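Side-chain contacts in endo-1,4-beta-xylanase (Pseudoalteromonas haloplanktis, PDB 1H12), which probably hydrolyses internal beta-1,4 linkages of xylan as a cold-adapted family 8 glycosyl hydrolase: residues A[313-316]-A[317-320]; A[324-327]-A[328-331]. All blocks are in the same frame, centred on the assembly; numbering follows the deposited sequence.

Interaction 1 of 2, residues A[313-316]-A[317-320]; sequences LSYA and KTNN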
loop_
_atom_site.group_PDB
_atom_site.type_symbol
_atom_site.label_atom_id
_atom_site.label_comp_id
_atom_site.label_asym_id
_atom_site.label_seq_id
_atom_site.Cartn_x
_atom_site.Cartn_y
_atom_site.Cartn_z
ATOM N N LEU A 313 -6.923 -13.077 -14.229
ATOM C CA LEU A 313 -7.325 -13.760 -13.016
ATOM C C LEU A 313 -8.642 -14.526 -13.209
ATOM O O LEU A 313 -8.807 -15.639 -12.706
ATOM C CB LEU A 313 -7.381 -12.794 -11.853
ATOM C CG LEU A 313 -6.000 -12.225 -11.445
ATOM C CD1 LEU A 313 -6.237 -11.158 -10.347
ATOM C CD2 LEU A 313 -5.088 -13.290 -10.880
ATOM N N SER A 314 -9.569 -13.905 -13.922
ATOM C CA SER A 314 -10.823 -14.651 -14.203
ATOM C C SER A 314 -10.562 -15.893 -15.020
ATOM O O SER A 314 -11.164 -16.961 -14.734
ATOM C CB SER A 314 -11.691 -13.636 -14.980
ATOM O OG SER A 314 -13.026 -14.026 -15.068
ATOM N N TYR A 315 -9.742 -15.760 -16.041
ATOM C CA TYR A 315 -9.369 -16.939 -16.829
ATOM C C TYR A 315 -8.654 -17.996 -15.974
ATOM O O TYR A 315 -8.951 -19.197 -16.102
ATOM C CB TYR A 315 -8.447 -16.413 -17.948
ATOM C CG TYR A 315 -8.002 -17.442 -18.935
ATOM C CD1 TYR A 315 -8.877 -17.926 -19.895
ATOM C CD2 TYR A 315 -6.706 -17.937 -18.921
ATOM C CE1 TYR A 315 -8.491 -18.844 -20.801
ATOM C CE2 TYR A 315 -6.317 -18.928 -19.871
ATOM C CZ TYR A 315 -7.236 -19.337 -20.792
ATOM O OH TYR A 315 -6.904 -20.269 -21.763
ATOM N N ALA A 316 -7.770 -17.572 -15.110
ATOM C CA ALA A 316 -7.030 -18.496 -14.287
ATOM C C ALA A 316 -7.962 -19.249 -13.346
ATOM O O ALA A 316 -7.741 -20.441 -13.077
ATOM C CB ALA A 316 -5.962 -17.741 -13.495
ATOM N N LYS A 317 -8.984 -18.581 -12.830
ATOM C CA LYS A 317 -9.985 -19.228 -12.002
ATOM C C LYS A 317 -10.734 -20.322 -12.776
ATOM O O LYS A 317 -11.007 -21.406 -12.221
ATOM C CB LYS A 317 -10.963 -18.175 -11.484
ATOM C CG LYS A 317 -12.125 -18.712 -10.691
ATOM C CD LYS A 317 -12.953 -17.568 -10.109
ATOM C CE LYS A 317 -14.225 -18.039 -9.482
ATOM N NZ LYS A 317 -14.928 -16.881 -8.906
ATOM N N THR A 318 -11.046 -20.069 -14.054
ATOM C CA THR A 318 -11.723 -21.106 -14.837
ATOM C C THR A 318 -10.852 -22.327 -15.072
ATOM O O THR A 318 -11.370 -23.398 -15.357
ATOM C CB THR A 318 -12.246 -20.596 -16.188
ATOM O OG1 THR A 318 -11.187 -20.364 -17.113
ATOM C CG2 THR A 318 -13.148 -19.375 -16.046
ATOM N N ASN A 319 -9.520 -22.155 -14.996
ATOM C CA ASN A 319 -8.566 -23.206 -15.162
ATOM C C ASN A 319 -7.947 -23.647 -13.834
ATOM O O ASN A 319 -6.814 -24.081 -13.780
ATOM C CB ASN A 319 -7.504 -22.848 -16.174
ATOM C CG ASN A 319 -8.046 -22.965 -17.595
ATOM O OD1 ASN A 319 -8.457 -24.084 -18.017
ATOM N ND2 ASN A 319 -8.117 -21.847 -18.296
ATOM N N ASN A 320 -8.738 -23.587 -12.776
ATOM C CA ASN A 320 -8.302 -23.992 -11.441
ATOM C C ASN A 320 -9.269 -25.013 -10.882
ATOM O O ASN A 320 -10.478 -24.784 -10.834
ATOM C CB ASN A 320 -8.221 -22.800 -10.512
ATOM C CG ASN A 320 -7.342 -23.095 -9.299
ATOM O OD1 ASN A 320 -7.753 -23.857 -8.414
ATOM N ND2 ASN A 320 -6.114 -22.599 -9.305
HETATM O O HOH W 1 -5.352 -20.828 -11.653
#
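The C-terminal end of helix 300-318 brings 313-316 against 317-320, the carbonyls of the last full turn meeting the residues that close it. Two regular helical bonds come first: K317 N donates to L313 O at 2.9 Å and T318 N to S314 O at 3.2 Å. Beyond them the pattern breaks down, because N319 leaves helical backbone angles. Its N-H is divided between two carbonyls, with weak bonds to Y315 O and to A316 O. Side-chain and solvent donors supplement both. T318 OG1 lies between its backbone N and carbonyl carbon (chi1 72°), which turns the hydroxyl back along the helix; it donates to Y315 O at 2.7 Å, tilted 16° from the carbonyl plane. The T318 methyl CG2 meanwhile lies 3.4 Å from S314 O. A316 O receives a water hydrogen at 2.8 Å, and the same water accepts from N320 ND2, so it ties the carbonyl to the N320 side chain, two residues past the helix. N320 OD1 accepts from the backbone N of K322. On the outer surface, N319 ND2 stands over one face of the Y315 ring, displaced toward the rim and 3.6 Å from CZ, with amide and ring planes 69° apart. Y315 was modelled in two conformers, and this meeting belongs to the one described. K317 CB stays 3.5 Å from L313 O, but the extended chain beyond it leads away to a salt bridge of NZ with E367. The chemistry is that of a helix terminus where two carbonyls, Y315 O and A316 O, have only weak backbone bonds from one shared N-H: the first is gripped by a hydroxyl, the second by a bridging water.

Interaction 2 of 2, residues A[324-327]-A[328-331]; sequences CYEQ and VYSY. With XYP (beta-D-xylopyranose), chain B.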
loop_
_atom_site.group_PDB
_atom_site.type_symbol
_atom_site.label_atom_id
_atom_site.label_comp_id
_atom_site.label_asym_id
_atom_site.label_seq_id
_atom_site.Cartn_x
_atom_site.Cartn_y
_atom_site.Cartn_z
ATOM N N CYS A 324 -10.931 -21.062 -7.953
ATOM C CA CYS A 324 -10.403 -19.801 -7.447
ATOM C C CYS A 324 -9.248 -19.385 -8.309
ATOM O O CYS A 324 -8.598 -20.250 -8.919
ATOM C CB CYS A 324 -9.922 -19.940 -5.983
ATOM S SG CYS A 324 -8.449 -21.006 -5.854
ATOM N N TYR A 325 -8.945 -18.105 -8.368
ATOM C CA TYR A 325 -7.616 -17.707 -8.774
ATOM C C TYR A 325 -6.745 -17.703 -7.506
ATOM O O TYR A 325 -7.238 -17.501 -6.403
ATOM C CB TYR A 325 -7.571 -16.361 -9.502
ATOM C CG TYR A 325 -8.086 -15.172 -8.758
ATOM C CD1 TYR A 325 -9.407 -14.753 -8.894
ATOM C CD2 TYR A 325 -7.253 -14.438 -7.908
ATOM C CE1 TYR A 325 -9.902 -13.656 -8.214
ATOM C CE2 TYR A 325 -7.751 -13.366 -7.229
ATOM C CZ TYR A 325 -9.077 -12.964 -7.355
ATOM O OH TYR A 325 -9.508 -11.834 -6.680
ATOM N N GLU A 326 -5.462 -17.984 -7.708
ATOM C CA GLU A 326 -4.531 -18.162 -6.634
ATOM C C GLU A 326 -3.742 -16.904 -6.272
ATOM O O GLU A 326 -3.778 -15.892 -6.951
ATOM C CB GLU A 326 -3.596 -19.326 -6.952
ATOM C CG GLU A 326 -4.282 -20.669 -7.011
ATOM C CD GLU A 326 -3.353 -21.854 -7.182
ATOM O OE1 GLU A 326 -2.124 -21.710 -7.104
ATOM O OE2 GLU A 326 -3.901 -22.960 -7.447
ATOM N N GLN A 327 -2.981 -17.033 -5.185
ATOM C CA GLN A 327 -2.179 -15.956 -4.639
ATOM C C GLN A 327 -0.890 -15.702 -5.367
ATOM O O GLN A 327 -0.368 -14.565 -5.273
ATOM C CB GLN A 327 -1.865 -16.270 -3.162
ATOM C CG GLN A 327 -3.125 -16.223 -2.296
ATOM C CD GLN A 327 -2.888 -16.248 -0.793
ATOM O OE1 GLN A 327 -1.854 -16.649 -0.310
ATOM N NE2 GLN A 327 -3.873 -15.770 -0.061
ATOM N N VAL A 328 -0.341 -16.684 -6.043
ATOM C CA VAL A 328 0.968 -16.565 -6.683
ATOM C C VAL A 328 0.958 -17.192 -8.082
ATOM O O VAL A 328 0.579 -18.366 -8.270
ATOM C CB VAL A 328 2.076 -17.197 -5.863
ATOM C CG1 VAL A 328 3.428 -17.096 -6.569
ATOM C CG2 VAL A 328 2.181 -16.589 -4.487
ATOM N N TYR A 329 1.323 -16.408 -9.065
ATOM C CA TYR A 329 1.501 -16.875 -10.471
ATOM C C TYR A 329 2.898 -16.535 -10.918
ATOM O O TYR A 329 3.472 -15.531 -10.511
ATOM C CB TYR A 329 0.469 -16.229 -11.420
ATOM C CG TYR A 329 -0.919 -16.790 -11.207
ATOM C CD1 TYR A 329 -1.774 -16.268 -10.257
ATOM C CD2 TYR A 329 -1.341 -17.859 -11.946
ATOM C CE1 TYR A 329 -3.011 -16.840 -10.032
ATOM C CE2 TYR A 329 -2.578 -18.468 -11.702
ATOM C CZ TYR A 329 -3.396 -17.965 -10.735
ATOM O OH TYR A 329 -4.620 -18.552 -10.420
ATOM N N SER A 330 3.442 -17.336 -11.849
ATOM C CA SER A 330 4.711 -17.037 -12.490
ATOM C C SER A 330 4.585 -17.422 -13.952
ATOM O O SER A 330 4.195 -18.550 -14.264
ATOM C CB SER A 330 5.845 -17.851 -11.862
ATOM O OG SER A 330 7.069 -17.498 -12.437
ATOM N N TYR A 331 4.824 -16.490 -14.851
ATOM C CA TYR A 331 4.650 -16.743 -16.277
ATOM C C TYR A 331 3.268 -17.274 -16.608
ATOM O O TYR A 331 3.103 -18.136 -17.497
ATOM C CB TYR A 331 5.730 -17.657 -16.804
ATOM C CG TYR A 331 7.141 -17.150 -16.714
ATOM C CD1 TYR A 331 7.547 -16.001 -17.346
ATOM C CD2 TYR A 331 8.095 -17.835 -15.997
ATOM C CE1 TYR A 331 8.889 -15.615 -17.342
ATOM C CE2 TYR A 331 9.425 -17.440 -15.958
ATOM C CZ TYR A 331 9.792 -16.339 -16.623
ATOM O OH TYR A 331 11.118 -15.931 -16.679
HETATM O O1 XYP B . -7.258 -17.381 5.612
HETATM C C1 XYP B . -6.289 -17.746 4.612
HETATM C C2 XYP B . -5.845 -16.558 3.927
HETATM C C3 XYP B . -4.812 -16.791 2.889
HETATM C C4 XYP B . -3.805 -17.847 3.370
HETATM C C5 XYP B . -4.493 -19.038 4.013
HETATM O O2 XYP B . -6.898 -15.770 3.366
HETATM O O3 XYP B . -4.202 -15.568 2.482
HETATM O O4 XYP B . -2.902 -18.238 2.370
HETATM O O5 XYP B . -5.367 -18.566 5.045
HETATM O O HOH W 2 -0.435 -19.825 -6.175
#
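Y329 and E326 cross at about a right angle, the carboxylate plane turned 40° from the ring, where the loop 324-327 runs into strand 329-330. With CG anti to its own carbonyl carbon (chi1 -72°), Y329 sends its ring back along the chain, and the phenol reaches the backbone of E326. There OH accepts the E326 N-H at 2.9 Å in a nearly straight bond of 170°. The ring edge also meets the next peptide, E326 O lying 3.3 Å from Y329 CE1 near the ring plane, and OH touches Y325 CA at 3.5 Å. E326 CB packs beside the hydroxyl, 3.7 Å from OH, before the extended chain carries OE2 to a salt bridge with K322; OE1 takes a hydrogen at 2.7 Å from a water that also donates to V328 O, bridging side chain and strand entry. F312 meets the Y329 ring edge to face, and E326 O is bound by Q344. A phenylalanine in place of Y329 would probably leave the buried E326 N-H without its acceptor and the loop backbone less firmly held. Q327, next in the chain, belongs to the pocket that binds the xylose; its side chain extends to the sugar, while its carbonyl accepts from W283. A single phenol oxygen thus satisfies a buried backbone donor one residue before the sugar-binding glutamine, and a water joins the E326 carboxylate to the V328 carbonyl across the same turn of chain.

Interactions 1 and 2 follow in series along the chain, the end of helix 300-318 leading through a short loop to strand 329-330, with centres 9 Å apart. They touch directly. N320 ND2 is 2.9 Å from E326 OE2, a probable hydrogen bond joining the residues just past the helix to the carboxylate of interaction 2. A316 CB packs 3.5 Å from Y329 OH, and L313 O lies 3.5 Å from Y325 CB. Only interaction 2 reaches the sugar: the Q327 side chain is about 3 Å from the bound alpha-xylopyranose, whereas that of N320 is about 13 Å away. Interaction 1 packs against the loop that carries Q327 but does not line the pocket.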